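Local coordinates for protein putative glycosyl hydrolase (Bacteroides thetaiotaomicron VPI-5482, PDB 3K11) that probably hydrolyses glycosidic bonds, as a member of glycoside hydrolase family 88, although its natural substrate is not established, at residues A93-T98 with R102-V107; D37-Y42 with H398-V403; L157-E162 with V211-R216; A408-L413 with V426-E431. One frame throughout, in Å; residues are numbered along the deposited sequence.

Contact 1: residues A93-T98 with R102-V107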
loop_
_atom_site.group_PDB
_atom_site.type_symbol
_atom_site.label_atom_id
_atom_site.label_comp_id
_atom_site.label_asym_id
_atom_site.label_seq_id
_atom_site.Cartn_x
_atom_site.Cartn_y
_atom_site.Cartn_z
ATOM N N ALA A 93 12.636 -9.052 33.550
ATOM C CA ALA A 93 13.407 -9.611 32.455
ATOM C C ALA A 93 14.766 -8.950 32.326
ATOM O O ALA A 93 15.774 -9.640 32.103
ATOM C CB ALA A 93 12.628 -9.500 31.118
ATOM N N ALA A 94 14.807 -7.622 32.463
ATOM C CA ALA A 94 16.066 -6.892 32.338
ATOM C C ALA A 94 17.074 -7.330 33.415
ATOM O O ALA A 94 18.287 -7.429 33.138
ATOM C CB ALA A 94 15.842 -5.400 32.368
ATOM N N ALA A 95 16.594 -7.606 34.635
ATOM C CA ALA A 95 17.511 -8.046 35.688
ATOM C C ALA A 95 18.172 -9.332 35.241
ATOM O O ALA A 95 19.328 -9.553 35.528
ATOM C CB ALA A 95 16.783 -8.278 37.034
ATOM N N GLU A 96 17.431 -10.185 34.541
ATOM C CA GLU A 96 17.959 -11.473 34.122
ATOM C C GLU A 96 18.945 -11.375 32.979
ATOM O O GLU A 96 19.963 -12.054 33.001
ATOM C CB GLU A 96 16.838 -12.419 33.723
ATOM C CG GLU A 96 17.329 -13.867 33.596
ATOM C CD GLU A 96 16.314 -14.765 32.940
ATOM O OE1 GLU A 96 15.097 -14.574 33.211
ATOM O OE2 GLU A 96 16.740 -15.660 32.165
ATOM N N THR A 97 18.656 -10.565 31.963
ATOM C CA THR A 97 19.574 -10.518 30.821
ATOM C C THR A 97 20.824 -9.673 31.055
ATOM O O THR A 97 21.822 -9.828 30.332
ATOM C CB THR A 97 18.885 -10.012 29.580
ATOM O OG1 THR A 97 18.574 -8.607 29.712
ATOM C CG2 THR A 97 17.620 -10.802 29.308
ATOM N N THR A 98 20.775 -8.768 32.030
ATOM C CA THR A 98 21.884 -7.851 32.299
ATOM C C THR A 98 22.599 -8.155 33.583
ATOM O O THR A 98 23.731 -7.724 33.775
ATOM C CB THR A 98 21.377 -6.393 32.421
ATOM O OG1 THR A 98 20.563 -6.269 33.604
ATOM C CG2 THR A 98 20.563 -5.976 31.189
ATOM N N ARG A 102 19.464 -3.794 40.314
ATOM C CA ARG A 102 18.693 -2.567 40.561
ATOM C C ARG A 102 17.303 -2.683 39.937
ATOM O O ARG A 102 16.323 -2.153 40.469
ATOM C CB ARG A 102 19.381 -1.332 39.981
ATOM C CG ARG A 102 20.728 -0.940 40.629
ATOM C CD ARG A 102 21.218 0.364 39.994
ATOM N NE ARG A 102 21.246 0.214 38.534
ATOM C CZ ARG A 102 20.919 1.145 37.631
ATOM N NH1 ARG A 102 20.547 2.370 37.972
ATOM N NH2 ARG A 102 20.956 0.834 36.353
ATOM N N TYR A 103 17.232 -3.353 38.786
ATOM C CA TYR A 103 15.972 -3.492 38.083
ATOM C C TYR A 103 14.956 -4.286 38.906
ATOM O O TYR A 103 13.807 -3.868 39.050
ATOM C CB TYR A 103 16.172 -4.125 36.710
ATOM C CG TYR A 103 17.069 -3.375 35.752
ATOM C CD1 TYR A 103 17.068 -1.999 35.675
ATOM C CD2 TYR A 103 17.879 -4.058 34.874
ATOM C CE1 TYR A 103 17.880 -1.336 34.779
ATOM C CE2 TYR A 103 18.667 -3.390 33.944
ATOM C CZ TYR A 103 18.651 -2.042 33.892
ATOM O OH TYR A 103 19.441 -1.368 32.988
ATOM N N THR A 104 15.379 -5.409 39.474
ATOM C CA THR A 104 14.460 -6.174 40.313
ATOM C C THR A 104 14.277 -5.516 41.686
ATOM O O THR A 104 13.193 -5.632 42.277
ATOM C CB THR A 104 14.821 -7.642 40.435
ATOM O OG1 THR A 104 16.232 -7.778 40.492
ATOM C CG2 THR A 104 14.243 -8.450 39.243
ATOM N N ASP A 105 15.282 -4.795 42.182
ATOM C CA ASP A 105 15.111 -4.048 43.445
ATOM C C ASP A 105 13.943 -3.071 43.322
ATOM O O ASP A 105 13.168 -2.873 44.268
ATOM C CB ASP A 105 16.334 -3.219 43.784
ATOM C CG ASP A 105 17.532 -4.060 44.256
ATOM O OD1 ASP A 105 17.375 -5.283 44.478
ATOM O OD2 ASP A 105 18.631 -3.464 44.366
ATOM N N TYR A 106 13.832 -2.438 42.162
ATOM C CA TYR A 106 12.728 -1.525 41.898
ATOM C C TYR A 106 11.384 -2.212 42.009
ATOM O O TYR A 106 10.452 -1.685 42.594
ATOM C CB TYR A 106 12.892 -0.938 40.482
ATOM C CG TYR A 106 11.764 -0.056 40.026
ATOM C CD1 TYR A 106 10.663 -0.596 39.358
ATOM C CD2 TYR A 106 11.800 1.320 40.212
ATOM C CE1 TYR A 106 9.630 0.200 38.917
ATOM C CE2 TYR A 106 10.746 2.138 39.764
ATOM C CZ TYR A 106 9.665 1.548 39.123
ATOM O OH TYR A 106 8.614 2.288 38.676
ATOM N N VAL A 107 11.262 -3.380 41.383
ATOM C CA VAL A 107 10.006 -4.103 41.362
ATOM C C VAL A 107 9.700 -4.606 42.758
ATOM O O VAL A 107 8.578 -4.507 43.242
ATOM C CB VAL A 107 10.025 -5.259 40.343
ATOM C CG1 VAL A 107 8.647 -5.895 40.265
ATOM C CG2 VAL A 107 10.437 -4.726 38.901
#
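Tyr103 lies against Ala94, Ala95 and Thr98 where two consecutive helices turn back on each other, and its side chain can be read outward atom by atom. Tyr103 CB rests against Ala95, 4.2 Å from Ala95 CB. With CG anti to the carbonyl carbon (chi1 -60°), the ring passes beside Ala94 and Thr98, and Tyr103 CD2 comes within 3.5 Å of Ala94 CB, which approaches obliquely. Further out, Tyr103 CE2 meets Thr98 OG1 at 3.5 Å, the hydroxyl lying at the ring edge near its plane. The tip leaves this pair of helices: OH probably bonds to Asp37 OD1. Thr98 OG1 also donates to Ala94 O over 2.6 Å, reaching the carbonyl from above its plane while Thr98 N comes from the opposite face, so one oxygen serves both. At Thr98 a valine would lack the hydroxyl and would probably leave Ala94 O with the Thr98 amide alone of these two donors and Asp100 N without its partner. Alanines allow the close approach of the helices: the axes of the two short segments come within 8.1 Å and cross at -160°, and Ala95 CB presses on Thr104 CG2 at a tight 3.4 Å. This is an antiparallel helical hairpin; helix 29-45 packs against Tyr103 through Lys33 and Ile36, and helix 400-416 meets helix 82-98 at Ala94, Thr97 and Thr98.

Contact 2: residues D37-Y42 with H398-V403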
loop_
_atom_site.group_PDB
_atom_site.type_symbol
_atom_site.label_atom_id
_atom_site.label_comp_id
_atom_site.label_asym_id
_atom_site.label_seq_id
_atom_site.Cartn_x
_atom_site.Cartn_y
_atom_site.Cartn_z
ATOM N N ASP A 37 19.177 2.256 30.900
ATOM C CA ASP A 37 19.525 2.854 32.212
ATOM C C ASP A 37 19.020 4.300 32.310
ATOM O O ASP A 37 18.576 4.728 33.368
ATOM C CB ASP A 37 21.028 2.818 32.426
ATOM C CG ASP A 37 21.548 1.473 32.962
ATOM O OD1 ASP A 37 20.761 0.642 33.454
ATOM O OD2 ASP A 37 22.804 1.302 32.890
ATOM N N ARG A 38 19.038 5.037 31.197
ATOM C CA ARG A 38 18.513 6.414 31.167
ATOM C C ARG A 38 17.000 6.432 31.378
ATOM O O ARG A 38 16.472 7.250 32.145
ATOM C CB ARG A 38 18.925 7.138 29.887
ATOM C CG ARG A 38 18.591 8.614 29.912
ATOM C CD ARG A 38 19.336 9.415 28.849
ATOM N NE ARG A 38 18.856 9.155 27.493
ATOM C CZ ARG A 38 19.415 8.298 26.641
ATOM N NH1 ARG A 38 20.478 7.565 26.965
ATOM N NH2 ARG A 38 18.880 8.147 25.440
ATOM N N VAL A 39 16.302 5.505 30.728
ATOM C CA VAL A 39 14.859 5.377 30.923
ATOM C C VAL A 39 14.580 4.947 32.370
ATOM O O VAL A 39 13.701 5.500 33.038
ATOM C CB VAL A 39 14.231 4.350 29.949
ATOM C CG1 VAL A 39 12.779 4.147 30.306
ATOM C CG2 VAL A 39 14.416 4.790 28.460
ATOM N N PHE A 40 15.331 3.965 32.858
ATOM C CA PHE A 40 15.124 3.458 34.205
ATOM C C PHE A 40 15.323 4.562 35.247
ATOM O O PHE A 40 14.526 4.701 36.181
ATOM C CB PHE A 40 16.088 2.297 34.479
ATOM C CG PHE A 40 15.983 1.754 35.873
ATOM C CD1 PHE A 40 14.825 1.149 36.290
ATOM C CD2 PHE A 40 17.031 1.897 36.782
ATOM C CE1 PHE A 40 14.685 0.668 37.577
ATOM C CE2 PHE A 40 16.902 1.426 38.068
ATOM C CZ PHE A 40 15.726 0.785 38.463
ATOM N N ALA A 41 16.384 5.337 35.106
ATOM C CA ALA A 41 16.660 6.395 36.114
ATOM C C ALA A 41 15.504 7.382 36.128
ATOM O O ALA A 41 15.051 7.842 37.168
ATOM C CB ALA A 41 17.974 7.110 35.808
ATOM N N TYR A 42 15.005 7.704 34.950
ATOM C CA TYR A 42 13.894 8.622 34.853
ATOM C C TYR A 42 12.628 8.094 35.521
ATOM O O TYR A 42 12.028 8.768 36.325
ATOM C CB TYR A 42 13.624 8.936 33.379
ATOM C CG TYR A 42 12.397 9.795 33.186
ATOM C CD1 TYR A 42 12.348 11.088 33.664
ATOM C CD2 TYR A 42 11.303 9.319 32.507
ATOM C CE1 TYR A 42 11.206 11.864 33.495
ATOM C CE2 TYR A 42 10.172 10.084 32.343
ATOM C CZ TYR A 42 10.129 11.350 32.822
ATOM O OH TYR A 42 8.962 12.080 32.624
ATOM N N HIS A 398 2.600 3.859 28.105
ATOM C CA HIS A 398 2.719 2.656 27.305
ATOM C C HIS A 398 4.065 2.493 26.684
ATOM O O HIS A 398 4.376 1.404 26.222
ATOM C CB HIS A 398 1.735 2.705 26.134
ATOM C CG HIS A 398 0.355 3.059 26.539
ATOM N ND1 HIS A 398 -0.022 4.347 26.818
ATOM C CD2 HIS A 398 -0.739 2.283 26.756
ATOM C CE1 HIS A 398 -1.288 4.345 27.197
ATOM N NE2 HIS A 398 -1.752 3.114 27.120
ATOM N N GLY A 399 4.836 3.580 26.586
ATOM C CA GLY A 399 6.141 3.470 25.942
ATOM C C GLY A 399 7.219 2.843 26.798
ATOM O O GLY A 399 8.184 2.255 26.291
ATOM N N TYR A 400 7.067 2.963 28.116
ATOM C CA TYR A 400 8.205 2.724 29.019
ATOM C C TYR A 400 8.562 1.238 29.160
ATOM O O TYR A 400 9.742 0.868 28.973
ATOM C CB TYR A 400 7.938 3.449 30.375
ATOM C CG TYR A 400 7.998 4.929 30.114
ATOM C CD1 TYR A 400 9.218 5.582 30.052
ATOM C CD2 TYR A 400 6.870 5.628 29.719
ATOM C CE1 TYR A 400 9.306 6.932 29.668
ATOM C CE2 TYR A 400 6.952 6.996 29.352
ATOM C CZ TYR A 400 8.171 7.627 29.342
ATOM O OH TYR A 400 8.284 8.946 28.942
ATOM N N GLY A 401 7.564 0.420 29.512
ATOM C CA GLY A 401 7.730 -1.029 29.683
ATOM C C GLY A 401 8.332 -1.648 28.450
ATOM O O GLY A 401 9.336 -2.351 28.500
ATOM N N PRO A 402 7.694 -1.410 27.325
ATOM C CA PRO A 402 8.194 -1.974 26.084
ATOM C C PRO A 402 9.613 -1.604 25.694
ATOM O O PRO A 402 10.347 -2.452 25.263
ATOM C CB PRO A 402 7.172 -1.523 25.074
ATOM C CG PRO A 402 5.895 -1.407 25.827
ATOM C CD PRO A 402 6.348 -0.838 27.179
ATOM N N VAL A 403 10.020 -0.354 25.894
ATOM C CA VAL A 403 11.380 0.039 25.583
ATOM C C VAL A 403 12.332 -0.700 26.490
ATOM O O VAL A 403 13.389 -1.162 26.050
ATOM C CB VAL A 403 11.526 1.584 25.682
ATOM C CG1 VAL A 403 13.002 2.001 25.695
ATOM C CG2 VAL A 403 10.742 2.241 24.502
#
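The hydroxyl of Tyr400, 4.1 Å from Tyr42 CE2, is gripped by two backbone groups: it is hydrogen-bonded to Val394 O and to Val371 N. Donating to the carbonyl and accepting from the amide, this buried oxygen has both its roles filled, and the bonds fix where the ring ends. Across the contact the rest is apolar. Val39 supplies both branches. Its CG1, anti to the backbone N (chi1 173°), points into the edge of the Tyr400 ring and lies in the ring plane, 3.8 Å from Tyr400 CD1, whereas CG2 reaches Val403 CG1 at 4.2 Å. One turn on from Val39, the Tyr42 ring leans obliquely past the Tyr400 ring, Tyr42 CD2 standing 4.2 Å from Tyr400 CE1, and its own hydroxyl is hydrogen-bonded to Gln370 NE2. The family belongs to the six-hairpin clan, whose members fold as an (alpha/alpha)6 barrel of paired helices, and here helix 29-45, near the N terminus, meets the start of helix 400-416, more than 350 residues later. Tyr400 CB does not head straight for helix 29-45; the ring and its hydroxyl come nearer than the direction of CB suggests. Beyond the pair, helix 347-362 covers Val403 through Trp358 and Val361.

Contact 3: residues L157-E162 with V211-R216; sequences LRLKDE and VAQMSR. With EDO (1,2-ethanediol), chain P.
A leucine methyl laid over a flat cation is the centre of this contact: Leu159 CD1 sits over one face of the Arg216 guanidinium, 3.5 Å above the plane and displaced toward the rim, where its nearest atom is NH1. The same methyl also touches the root of the arginine, 3.7 Å from Arg216 CB, because the chain bends at chi3 (62°) and folds its head back over Leu159. Leu159 CD2, the other branch, lies 3.9 Å from Arg216 O. The turn of the guanidinium is set by Gln213, one helical turn earlier: Arg216 NH1 donates to Gln213 OE1 over 2.9 Å, on a lone pair of the amide oxygen and with the acceptor almost in the guanidinium plane, at an N-H...O angle of 158°. Near the other side of Leu159, a 1,2-ethanediol, probably from the crystallisation liquor, joins two backbone groups, its O2 donating to Leu159 O and its O1 accepting from Glu162 N at 2.6 Å. Helix 148-160 is thus joined to helix 202-217 without a polar bond between the two segments; the chemistry implies a dispersion contact in which the cation keeps its edge for Gln213 and lends its face to the methyl.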
loop_
_atom_site.group_PDB
_atom_site.type_symbol
_atom_site.label_atom_id
_atom_site.label_comp_id
_atom_site.label_asym_id
_atom_site.label_seq_id
_atom_site.Cartn_x
_atom_site.Cartn_y
_atom_site.Cartn_z
ATOM N N LEU A 157 7.433 -12.557 39.824
ATOM C CA LEU A 157 8.438 -12.278 40.848
ATOM C C LEU A 157 8.252 -13.138 42.096
ATOM O O LEU A 157 9.224 -13.618 42.670
ATOM C CB LEU A 157 8.481 -10.791 41.206
ATOM C CG LEU A 157 9.695 -10.348 42.057
ATOM C CD1 LEU A 157 11.011 -10.721 41.370
ATOM C CD2 LEU A 157 9.648 -8.833 42.274
ATOM N N ARG A 158 7.008 -13.373 42.498
ATOM C CA ARG A 158 6.808 -14.187 43.664
ATOM C C ARG A 158 7.314 -15.610 43.458
ATOM O O ARG A 158 7.817 -16.241 44.397
ATOM C CB ARG A 158 5.356 -14.195 44.113
ATOM C CG ARG A 158 5.168 -14.998 45.390
ATOM C CD ARG A 158 3.901 -14.594 46.115
ATOM N NE ARG A 158 3.536 -15.705 46.978
ATOM C CZ ARG A 158 4.161 -16.008 48.095
ATOM N NH1 ARG A 158 5.127 -15.234 48.577
ATOM N NH2 ARG A 158 3.795 -17.094 48.769
ATOM N N LEU A 159 7.180 -16.138 42.255
ATOM C CA LEU A 159 7.722 -17.463 41.985
ATOM C C LEU A 159 9.247 -17.482 42.048
ATOM O O LEU A 159 9.829 -18.543 42.239
ATOM C CB LEU A 159 7.219 -17.996 40.655
ATOM C CG LEU A 159 5.730 -18.390 40.661
ATOM C CD1 LEU A 159 5.238 -18.640 39.225
ATOM C CD2 LEU A 159 5.418 -19.600 41.549
ATOM N N LYS A 160 9.888 -16.324 41.938
ATOM C CA LYS A 160 11.341 -16.213 42.114
ATOM C C LYS A 160 11.730 -15.878 43.549
ATOM O O LYS A 160 12.888 -16.067 43.924
ATOM C CB LYS A 160 11.908 -15.162 41.175
ATOM C CG LYS A 160 11.767 -15.478 39.705
ATOM C CD LYS A 160 12.264 -14.307 38.860
ATOM C CE LYS A 160 12.378 -14.676 37.355
ATOM N NZ LYS A 160 13.430 -13.890 36.583
ATOM N N ASP A 161 10.766 -15.439 44.364
ATOM C CA ASP A 161 11.011 -15.002 45.728
ATOM C C ASP A 161 9.786 -15.198 46.625
ATOM O O ASP A 161 8.931 -14.338 46.743
ATOM C CB ASP A 161 11.376 -13.521 45.721
ATOM C CG ASP A 161 11.683 -12.983 47.094
ATOM O OD1 ASP A 161 11.699 -13.764 48.080
ATOM O OD2 ASP A 161 11.912 -11.758 47.187
ATOM N N GLU A 162 9.772 -16.317 47.332
ATOM C CA GLU A 162 8.699 -16.686 48.223
ATOM C C GLU A 162 8.505 -15.670 49.339
ATOM O O GLU A 162 7.477 -15.679 49.975
ATOM C CB GLU A 162 8.987 -18.084 48.844
ATOM N N VAL A 211 -3.509 -15.770 33.257
ATOM C CA VAL A 211 -4.005 -17.145 33.314
ATOM C C VAL A 211 -2.835 -18.104 33.113
ATOM O O VAL A 211 -2.689 -19.052 33.867
ATOM C CB VAL A 211 -5.169 -17.389 32.317
ATOM C CG1 VAL A 211 -5.644 -18.866 32.394
ATOM C CG2 VAL A 211 -6.349 -16.415 32.591
ATOM N N ALA A 212 -1.986 -17.875 32.101
ATOM C CA ALA A 212 -0.794 -18.695 31.882
ATOM C C ALA A 212 0.131 -18.738 33.124
ATOM O O ALA A 212 0.586 -19.812 33.544
ATOM C CB ALA A 212 -0.020 -18.215 30.600
ATOM N N GLN A 213 0.376 -17.588 33.742
ATOM C CA GLN A 213 1.221 -17.560 34.934
ATOM C C GLN A 213 0.577 -18.225 36.128
ATOM O O GLN A 213 1.272 -18.879 36.924
ATOM C CB GLN A 213 1.648 -16.116 35.256
ATOM C CG GLN A 213 2.729 -15.584 34.288
ATOM C CD GLN A 213 4.047 -16.273 34.434
ATOM O OE1 GLN A 213 4.422 -16.690 35.520
ATOM N NE2 GLN A 213 4.775 -16.416 33.332
HETATM N N MSE A 214 -0.731 -18.075 36.281
HETATM C CA MSE A 214 -1.425 -18.747 37.384
HETATM C C MSE A 214 -1.291 -20.252 37.280
HETATM O O MSE A 214 -1.326 -20.931 38.318
HETATM C CB MSE A 214 -2.916 -18.445 37.472
HETATM C CG MSE A 214 -3.346 -17.320 38.278
HETATM SE SE MSE A 214 -2.667 -17.076 40.036
HETATM C CE MSE A 214 -3.929 -17.807 41.149
ATOM N N SER A 215 -1.132 -20.795 36.062
ATOM C CA SER A 215 -0.891 -22.235 35.940
ATOM C C SER A 215 0.399 -22.642 36.637
ATOM O O SER A 215 0.531 -23.783 37.048
ATOM C CB SER A 215 -0.868 -22.697 34.471
ATOM O OG SER A 215 0.390 -22.477 33.872
ATOM N N ARG A 216 1.348 -21.718 36.761
ATOM C CA ARG A 216 2.624 -21.945 37.434
ATOM C C ARG A 216 2.530 -21.701 38.937
ATOM O O ARG A 216 3.294 -22.276 39.733
ATOM C CB ARG A 216 3.709 -21.005 36.876
ATOM C CG ARG A 216 3.966 -21.101 35.385
ATOM C CD ARG A 216 5.001 -20.090 34.934
ATOM N NE ARG A 216 6.274 -20.361 35.593
ATOM C CZ ARG A 216 7.110 -19.450 36.123
ATOM N NH1 ARG A 216 6.867 -18.123 36.120
ATOM N NH2 ARG A 216 8.228 -19.885 36.687
HETATM C C1 EDO P . 12.298 -18.795 46.208
HETATM O O1 EDO P . 11.746 -17.988 47.227
HETATM C C2 EDO P . 11.138 -19.433 45.471
HETATM O O2 EDO P . 11.630 -19.669 44.158
#

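Contact 4: residues A408-L413 with V426-E431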
loop_
_atom_site.group_PDB
_atom_site.type_symbol
_atom_site.label_atom_id
_atom_site.label_comp_id
_atom_site.label_asym_id
_atom_site.label_seq_id
_atom_site.Cartn_x
_atom_site.Cartn_y
_atom_site.Cartn_z
ATOM N N ALA A 408 16.308 -4.937 27.140
ATOM C CA ALA A 408 16.762 -6.112 27.885
ATOM C C ALA A 408 16.980 -7.314 26.981
ATOM O O ALA A 408 17.982 -8.019 27.104
ATOM C CB ALA A 408 15.746 -6.473 28.960
ATOM N N GLU A 409 16.041 -7.535 26.070
ATOM C CA GLU A 409 16.084 -8.680 25.188
ATOM C C GLU A 409 17.101 -8.497 24.067
ATOM O O GLU A 409 17.800 -9.459 23.644
ATOM C CB GLU A 409 14.677 -8.958 24.613
ATOM C CG GLU A 409 14.483 -10.377 24.166
ATOM C CD GLU A 409 14.506 -11.398 25.291
ATOM O OE1 GLU A 409 14.334 -11.027 26.445
ATOM O OE2 GLU A 409 14.718 -12.564 24.979
HETATM N N MSE A 410 17.262 -7.270 23.612
HETATM C CA MSE A 410 18.342 -6.980 22.664
HETATM C C MSE A 410 19.718 -7.240 23.259
HETATM O O MSE A 410 20.618 -7.759 22.567
HETATM C CB MSE A 410 18.267 -5.527 22.145
HETATM C CG MSE A 410 17.160 -5.228 21.168
HETATM SE SE MSE A 410 17.277 -6.191 19.548
HETATM C CE MSE A 410 19.078 -5.843 19.074
ATOM N N ILE A 411 19.908 -6.962 24.538
ATOM C CA ILE A 411 21.195 -7.263 25.182
ATOM C C ILE A 411 21.468 -8.765 25.133
ATOM O O ILE A 411 22.586 -9.175 24.763
ATOM C CB ILE A 411 21.260 -6.696 26.631
ATOM C CG1 ILE A 411 21.346 -5.160 26.559
ATOM C CG2 ILE A 411 22.447 -7.319 27.498
ATOM C CD1 ILE A 411 20.950 -4.395 27.888
ATOM N N ARG A 412 20.458 -9.578 25.475
ATOM C CA ARG A 412 20.586 -11.040 25.374
ATOM C C ARG A 412 20.952 -11.439 23.956
ATOM O O ARG A 412 21.887 -12.208 23.736
ATOM C CB ARG A 412 19.274 -11.729 25.738
ATOM C CG ARG A 412 19.281 -13.254 25.576
ATOM C CD ARG A 412 19.952 -13.903 26.726
ATOM N NE ARG A 412 19.033 -14.130 27.844
ATOM C CZ ARG A 412 19.409 -14.301 29.115
ATOM N NH1 ARG A 412 20.697 -14.231 29.485
ATOM N NH2 ARG A 412 18.484 -14.514 30.043
ATOM N N LEU A 413 20.188 -10.930 22.999
ATOM C CA LEU A 413 20.415 -11.262 21.572
ATOM C C LEU A 413 21.837 -10.915 21.127
ATOM O O LEU A 413 22.555 -11.736 20.488
ATOM C CB LEU A 413 19.378 -10.522 20.706
ATOM C CG LEU A 413 19.383 -10.781 19.188
ATOM C CD1 LEU A 413 19.070 -12.262 18.878
ATOM C CD2 LEU A 413 18.409 -9.845 18.449
ATOM N N VAL A 426 23.337 -4.838 8.033
ATOM C CA VAL A 426 23.431 -5.643 9.240
ATOM C C VAL A 426 23.115 -7.089 8.890
ATOM O O VAL A 426 22.078 -7.363 8.278
ATOM C CB VAL A 426 22.445 -5.142 10.298
ATOM C CG1 VAL A 426 22.366 -6.119 11.478
ATOM C CG2 VAL A 426 22.809 -3.712 10.765
ATOM N N GLN A 427 24.035 -8.015 9.212
ATOM C CA GLN A 427 23.795 -9.439 9.050
ATOM C C GLN A 427 24.033 -10.175 10.340
ATOM O O GLN A 427 24.957 -9.858 11.076
ATOM C CB GLN A 427 24.662 -10.014 7.932
ATOM C CG GLN A 427 24.246 -9.535 6.536
ATOM C CD GLN A 427 22.971 -10.203 6.007
ATOM O OE1 GLN A 427 22.575 -11.258 6.497
ATOM N NE2 GLN A 427 22.382 -9.647 4.933
ATOM N N TYR A 428 23.178 -11.159 10.622
ATOM C CA TYR A 428 23.302 -11.969 11.831
ATOM C C TYR A 428 24.068 -13.246 11.582
ATOM O O TYR A 428 23.716 -14.006 10.678
ATOM C CB TYR A 428 21.920 -12.242 12.456
ATOM C CG TYR A 428 21.576 -11.212 13.503
ATOM C CD1 TYR A 428 21.489 -9.860 13.181
ATOM C CD2 TYR A 428 21.390 -11.564 14.829
ATOM C CE1 TYR A 428 21.237 -8.901 14.156
ATOM C CE2 TYR A 428 21.125 -10.620 15.801
ATOM C CZ TYR A 428 21.068 -9.256 15.467
ATOM O OH TYR A 428 20.797 -8.280 16.438
ATOM N N TYR A 429 25.066 -13.511 12.423
ATOM C CA TYR A 429 25.900 -14.715 12.313
ATOM C C TYR A 429 25.838 -15.461 13.647
ATOM O O TYR A 429 25.887 -14.861 14.687
ATOM C CB TYR A 429 27.357 -14.351 11.947
ATOM C CG TYR A 429 27.410 -13.685 10.591
ATOM C CD1 TYR A 429 27.339 -14.443 9.424
ATOM C CD2 TYR A 429 27.461 -12.316 10.471
ATOM C CE1 TYR A 429 27.319 -13.849 8.184
ATOM C CE2 TYR A 429 27.443 -11.715 9.226
ATOM C CZ TYR A 429 27.351 -12.479 8.088
ATOM O OH TYR A 429 27.313 -11.877 6.842
ATOM N N GLN A 430 25.745 -16.773 13.599
ATOM C CA GLN A 430 25.608 -17.551 14.810
ATOM C C GLN A 430 26.981 -17.878 15.403
ATOM O O GLN A 430 27.080 -18.105 16.593
ATOM C CB GLN A 430 24.696 -18.752 14.552
ATOM C CG GLN A 430 23.195 -18.266 14.252
ATOM C CD GLN A 430 22.996 -17.522 12.873
ATOM O OE1 GLN A 430 23.317 -18.076 11.837
ATOM N NE2 GLN A 430 22.471 -16.272 12.891
ATOM N N GLU A 431 28.032 -17.846 14.576
ATOM C CA GLU A 431 29.423 -17.933 15.009
ATOM C C GLU A 431 30.123 -16.619 14.637
ATOM O O GLU A 431 29.849 -16.051 13.571
ATOM C CB GLU A 431 30.136 -19.090 14.285
ATOM C CG GLU A 431 29.547 -20.498 14.555
#
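This is a buried apolar contact between a helix and the chain just after a small hairpin: helix 400-416 meets the segment that follows strand 425-427, which pairs antiparallel with strand 420-422. It rests on one aromatic side chain, Tyr428, whose outer end is met by Leu413 and Met410. Leu413 comes to the edge of the ring rather than over it, with CG near the ring plane and 3.8 Å from Tyr428 CE2. Its CG lies anti to the backbone N (chi1 -177°), which extends the branch point toward the tyrosine, and CD2 then touches Tyr428 OH at 3.5 Å while Leu413 CD1 stays 4.0 Å from Tyr428 CE2. Met410, a selenomethionine one turn earlier, bends at chi2 and chi3 and brings CE to 4.0 Å from Tyr428 OH. An alanine at Leu413 would remove the carbons that hold this edge, and would probably leave a gap beside CE2 and the ring freer to shift. The hydroxyl does not depend on these carbons for a partner, since it is hydrogen-bonded to Gln355 OE1 of helix 347-362, whose Pro352 also packs on Tyr428. On the backbone side, Gln195 of a second subunit donates to Tyr428 O and to Gln427 OE1, so the residue that packs inward on the helix also takes part in an interface between chains. The result is a division of labour: carbons of Leu413 and Met410 meet the ring edge and hydroxyl, while Gln355 of helix 347-362 satisfies the buried phenol oxygen.

Overall arrangement
From the N terminus, helix 29-45 opens the longest loop, which contact 2 closes only when the chain reaches 398-403. Within that span fall contact 1, closing the short turn between helices 82-98 and 101-128, and then contact 3, joining helix 148-160 to helix 202-217; these two follow in series, and no loops cross. Contact 4 comes last, folding the chain beyond helix 400-416 back on it. Helix 400-416 therefore serves contacts 2 and 4, and helix 82-98 lies against it, with Thr97 probably bonded to Ala408 O. Contact 1 touches contact 2 through Arg102 and Asp37 and contact 3 through Val107 and Leu157, whereas contacts 3 and 4 stay about 8 Å apart at their nearest atoms.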